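Local atomic coordinates of nucleoside hydrolase, putative (Trypanosoma brucei, PDB entry 3FZ0), a protein that belongs to the nucleoside hydrolase family and holds a bound calcium ion. Residues Ala111-Ala121 with Leu142-Lys153. The protein carries 2 engineered substitutions. Numbering follows the deposited sequence.
Sequences ALEILKILEEA and LALRLNPDLFSK
With CG of Leu118 set opposite its own carbonyl carbon (chi1 -66°) and the Phe151 ring carried by a similar first torsion (chi1 -77°), a leucine methyl is brought squarely over an aromatic face. Leu118 CD1 stands 3.6 Å from the centroid of the Phe151 ring, almost on the ring normal, a clear CH-pi contact. Leu144 CD2 lies against the opposite face, displaced toward the rim, so the ring is clamped between two leucines, while Ala143 CB sits in plane at its edge. Ile114 CG2 reaches Phe151 CZ at 3.8 Å, and Leu115 branches between the ring and helix 138-146: CD2 touches Phe151 CE1 obliquely and Ala143 CB, and CD1 meets Leu146 CB at 3.9 Å.

The pairing illustrates how a lysine can close the C-terminal end of a helix. Lys153, bent at chi2, delivers NZ to three backbone oxygens where helix 110-120 ends: Leu118 O at 2.8 Å, Ala121 O at 3.0 Å and Glu119 O at 3.0 Å. The first two are met in their carbonyl planes, whereas the third is approached from above its plane. The ammonium would thus probably be favoured by the negative end of the helix dipole, and three acceptors fix its position. Nearby, Leu150 lies against the same turn, its CB 3.9 Å from Leu118 CB.

The axes of segments 111-120 and 142-146 cross at -59° and come within 8.8 Å, close enough for Ala111 and Ala143 to meet where the backbones come nearest. Helix 110-120 and helix 138-146 are linked through strand 127-133 of the central mixed sheet, onto which Phe151 packs at Leu131 and Ala121 at Tyr129; Ile117 faces strand 32-39, Leu144 rests on helix 187-195, and Ala111, Leu112 and Leu146 touch Leu146 of the second subunit.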
loop_
_atom_site.group_PDB
_atom_site.type_symbol
_atom_site.label_atom_id
_atom_site.label_comp_id
_atom_site.label_asym_id
_atom_site.label_seq_id
_atom_site.Cartn_x
_atom_site.Cartn_y
_atom_site.Cartn_z
ATOM N N ALA B 111 -9.739 27.657 4.451
ATOM C CA ALA B 111 -8.450 27.674 3.758
ATOM C C ALA B 111 -8.128 29.075 3.215
ATOM O O ALA B 111 -6.995 29.544 3.344
ATOM C CB ALA B 111 -8.423 26.654 2.656
ATOM N N LEU B 112 -9.124 29.757 2.647
ATOM C CA LEU B 112 -8.882 31.070 2.035
ATOM C C LEU B 112 -8.710 32.124 3.098
ATOM O O LEU B 112 -8.070 33.130 2.872
ATOM C CB LEU B 112 -9.977 31.450 1.032
ATOM C CG LEU B 112 -10.109 30.475 -0.169
ATOM C CD1 LEU B 112 -11.169 30.910 -1.167
ATOM C CD2 LEU B 112 -8.793 30.261 -0.870
ATOM N N GLU B 113 -9.268 31.860 4.275
ATOM C CA GLU B 113 -9.120 32.739 5.421
ATOM C C GLU B 113 -7.715 32.664 6.044
ATOM O O GLU B 113 -7.146 33.697 6.398
ATOM C CB GLU B 113 -10.185 32.433 6.463
ATOM C CG GLU B 113 -10.008 33.216 7.777
ATOM C CD GLU B 113 -10.198 34.747 7.647
ATOM O OE1 GLU B 113 -10.657 35.279 6.590
ATOM O OE2 GLU B 113 -9.897 35.434 8.649
ATOM N N ILE B 114 -7.167 31.455 6.182
ATOM C CA ILE B 114 -5.767 31.321 6.565
ATOM C C ILE B 114 -4.873 32.198 5.652
ATOM O O ILE B 114 -4.019 32.939 6.160
ATOM C CB ILE B 114 -5.283 29.852 6.593
ATOM C CG1 ILE B 114 -5.994 29.086 7.704
ATOM C CG2 ILE B 114 -3.778 29.799 6.773
ATOM C CD1 ILE B 114 -5.899 27.537 7.599
ATOM N N LEU B 115 -5.107 32.141 4.332
ATOM C CA LEU B 115 -4.274 32.865 3.359
ATOM C C LEU B 115 -4.460 34.367 3.498
ATOM O O LEU B 115 -3.514 35.142 3.324
ATOM C CB LEU B 115 -4.554 32.408 1.912
ATOM C CG LEU B 115 -4.329 30.901 1.659
ATOM C CD1 LEU B 115 -4.520 30.586 0.168
ATOM C CD2 LEU B 115 -2.954 30.415 2.154
ATOM N N LYS B 116 -5.684 34.775 3.822
ATOM C CA LYS B 116 -6.001 36.189 3.975
ATOM C C LYS B 116 -5.311 36.752 5.229
ATOM O O LYS B 116 -4.652 37.793 5.167
ATOM C CB LYS B 116 -7.513 36.401 3.994
ATOM C CG LYS B 116 -7.944 37.812 4.341
ATOM C CD LYS B 116 -9.467 37.919 4.357
ATOM C CE LYS B 116 -9.982 38.690 5.561
ATOM N NZ LYS B 116 -9.705 40.118 5.319
ATOM N N ILE B 117 -5.431 36.052 6.346
ATOM C CA ILE B 117 -4.707 36.405 7.558
ATOM C C ILE B 117 -3.197 36.469 7.346
ATOM O O ILE B 117 -2.559 37.439 7.748
ATOM C CB ILE B 117 -5.092 35.458 8.712
ATOM C CG1 ILE B 117 -6.479 35.840 9.220
ATOM C CG2 ILE B 117 -4.040 35.455 9.885
ATOM C CD1 ILE B 117 -7.207 34.626 9.702
ATOM N N LEU B 118 -2.633 35.456 6.696
ATOM C CA LEU B 118 -1.195 35.445 6.429
ATOM C C LEU B 118 -0.800 36.617 5.561
ATOM O O LEU B 118 0.250 37.225 5.760
ATOM C CB LEU B 118 -0.745 34.132 5.786
ATOM C CG LEU B 118 -0.854 32.882 6.653
ATOM C CD1 LEU B 118 -0.427 31.651 5.862
ATOM C CD2 LEU B 118 -0.051 33.031 7.949
ATOM N N GLU B 119 -1.666 36.943 4.612
ATOM C CA GLU B 119 -1.385 38.003 3.648
ATOM C C GLU B 119 -1.358 39.328 4.359
ATOM O O GLU B 119 -0.490 40.136 4.108
ATOM C CB GLU B 119 -2.408 37.982 2.499
ATOM C CG GLU B 119 -2.275 39.082 1.474
ATOM C CD GLU B 119 -0.959 39.053 0.672
ATOM O OE1 GLU B 119 -0.483 37.941 0.268
ATOM O OE2 GLU B 119 -0.418 40.164 0.423
ATOM N N GLU B 120 -2.302 39.533 5.273
ATOM C CA GLU B 120 -2.407 40.785 6.043
ATOM C C GLU B 120 -1.478 40.891 7.268
ATOM O O GLU B 120 -1.283 41.972 7.794
ATOM C CB GLU B 120 -3.852 40.987 6.494
ATOM C CG GLU B 120 -4.840 41.239 5.351
ATOM C CD GLU B 120 -6.312 41.060 5.744
ATOM O OE1 GLU B 120 -6.610 40.613 6.865
ATOM O OE2 GLU B 120 -7.178 41.346 4.893
ATOM N N ALA B 121 -0.930 39.758 7.709
ATOM C CA ALA B 121 -0.038 39.658 8.861
ATOM C C ALA B 121 1.132 40.596 8.777
ATOM O O ALA B 121 1.769 40.726 7.725
ATOM C CB ALA B 121 0.469 38.234 9.016
ATOM N N LEU B 142 -4.745 22.406 2.461
ATOM C CA LEU B 142 -5.412 23.018 1.313
ATOM C C LEU B 142 -4.852 24.435 1.114
ATOM O O LEU B 142 -4.458 24.814 -0.016
ATOM C CB LEU B 142 -6.906 23.042 1.577
ATOM C CG LEU B 142 -7.967 22.859 0.512
ATOM C CD1 LEU B 142 -7.521 21.852 -0.509
ATOM C CD2 LEU B 142 -9.231 22.386 1.190
ATOM N N ALA B 143 -4.754 25.191 2.228
ATOM C CA ALA B 143 -4.117 26.499 2.208
ATOM C C ALA B 143 -2.669 26.411 1.738
ATOM O O ALA B 143 -2.246 27.170 0.845
ATOM C CB ALA B 143 -4.204 27.152 3.547
ATOM N N LEU B 144 -1.920 25.468 2.308
ATOM C CA LEU B 144 -0.538 25.224 1.865
ATOM C C LEU B 144 -0.328 24.995 0.382
ATOM O O LEU B 144 0.580 25.611 -0.182
ATOM C CB LEU B 144 0.122 24.101 2.657
ATOM C CG LEU B 144 0.728 24.472 3.998
ATOM C CD1 LEU B 144 0.838 23.185 4.773
ATOM C CD2 LEU B 144 2.109 25.130 3.861
ATOM N N ARG B 145 -1.134 24.132 -0.257
ATOM C CA ARG B 145 -0.960 23.882 -1.713
ATOM C C ARG B 145 -1.364 25.096 -2.573
ATOM O O ARG B 145 -0.849 25.254 -3.670
ATOM C CB ARG B 145 -1.657 22.607 -2.196
ATOM C CG ARG B 145 -1.460 21.388 -1.299
ATOM C CD ARG B 145 -0.054 20.739 -1.376
ATOM N NE ARG B 145 0.443 20.774 -2.734
ATOM C CZ ARG B 145 1.448 21.547 -3.142
ATOM N NH1 ARG B 145 2.079 22.318 -2.246
ATOM N NH2 ARG B 145 1.820 21.545 -4.438
ATOM N N LEU B 146 -2.261 25.944 -2.089
ATOM C CA LEU B 146 -2.666 27.122 -2.848
ATOM C C LEU B 146 -1.642 28.264 -2.871
ATOM O O LEU B 146 -1.508 28.976 -3.885
ATOM C CB LEU B 146 -3.991 27.684 -2.328
ATOM C CG LEU B 146 -5.265 27.036 -2.839
ATOM C CD1 LEU B 146 -6.384 27.592 -1.995
ATOM C CD2 LEU B 146 -5.475 27.332 -4.341
ATOM N N ASN B 147 -0.972 28.482 -1.739
ATOM C CA ASN B 147 -0.015 29.586 -1.641
ATOM C C ASN B 147 0.983 29.249 -0.558
ATOM O O ASN B 147 0.895 29.764 0.556
ATOM C CB ASN B 147 -0.727 30.931 -1.366
ATOM C CG ASN B 147 0.133 32.152 -1.713
ATOM O OD1 ASN B 147 1.353 32.130 -1.551
ATOM N ND2 ASN B 147 -0.512 33.238 -2.152
ATOM N N PRO B 148 1.939 28.370 -0.883
ATOM C CA PRO B 148 2.906 27.888 0.114
ATOM C C PRO B 148 3.800 28.985 0.728
ATOM O O PRO B 148 4.128 28.905 1.914
ATOM C CB PRO B 148 3.742 26.846 -0.668
ATOM C CG PRO B 148 3.563 27.231 -2.140
ATOM C CD PRO B 148 2.156 27.773 -2.216
ATOM N N ASP B 149 4.184 29.976 -0.077
ATOM C CA ASP B 149 5.075 31.074 0.348
ATOM C C ASP B 149 4.633 31.860 1.580
ATOM O O ASP B 149 5.468 32.248 2.399
ATOM C CB ASP B 149 5.314 32.075 -0.798
ATOM C CG ASP B 149 6.289 31.552 -1.858
ATOM O OD1 ASP B 149 6.950 30.518 -1.642
ATOM O OD2 ASP B 149 6.400 32.194 -2.923
ATOM N N LEU B 150 3.330 32.116 1.696
ATOM C CA LEU B 150 2.806 32.917 2.786
ATOM C C LEU B 150 3.053 32.299 4.154
ATOM O O LEU B 150 3.043 33.005 5.158
ATOM C CB LEU B 150 1.310 33.197 2.592
ATOM C CG LEU B 150 0.977 34.215 1.510
ATOM C CD1 LEU B 150 -0.496 34.136 1.167
ATOM C CD2 LEU B 150 1.413 35.644 1.921
ATOM N N PHE B 151 3.278 30.993 4.196
ATOM C CA PHE B 151 3.433 30.284 5.472
ATOM C C PHE B 151 4.733 30.572 6.204
ATOM O O PHE B 151 4.870 30.252 7.379
ATOM C CB PHE B 151 3.180 28.801 5.304
ATOM C CG PHE B 151 1.727 28.475 5.206
ATOM C CD1 PHE B 151 1.031 28.637 3.993
ATOM C CD2 PHE B 151 1.018 28.056 6.335
ATOM C CE1 PHE B 151 -0.348 28.356 3.927
ATOM C CE2 PHE B 151 -0.330 27.788 6.257
ATOM C CZ PHE B 151 -1.009 27.924 5.064
ATOM N N SER B 152 5.659 31.230 5.519
ATOM C CA SER B 152 6.907 31.631 6.140
ATOM C C SER B 152 6.667 32.837 7.062
ATOM O O SER B 152 7.547 33.199 7.836
ATOM C CB SER B 152 7.946 31.968 5.066
ATOM O OG SER B 152 7.613 33.204 4.485
ATOM N N LYS B 153 5.490 33.459 6.961
ATOM C CA LYS B 153 5.143 34.578 7.837
ATOM C C LYS B 153 4.853 34.130 9.269
ATOM O O LYS B 153 4.790 34.954 10.171
ATOM C CB LYS B 153 3.965 35.394 7.284
ATOM C CG LYS B 153 4.267 36.208 6.012
ATOM C CD LYS B 153 3.551 37.503 6.187
ATOM C CE LYS B 153 3.258 38.221 4.911
ATOM N NZ LYS B 153 2.162 39.225 5.211
#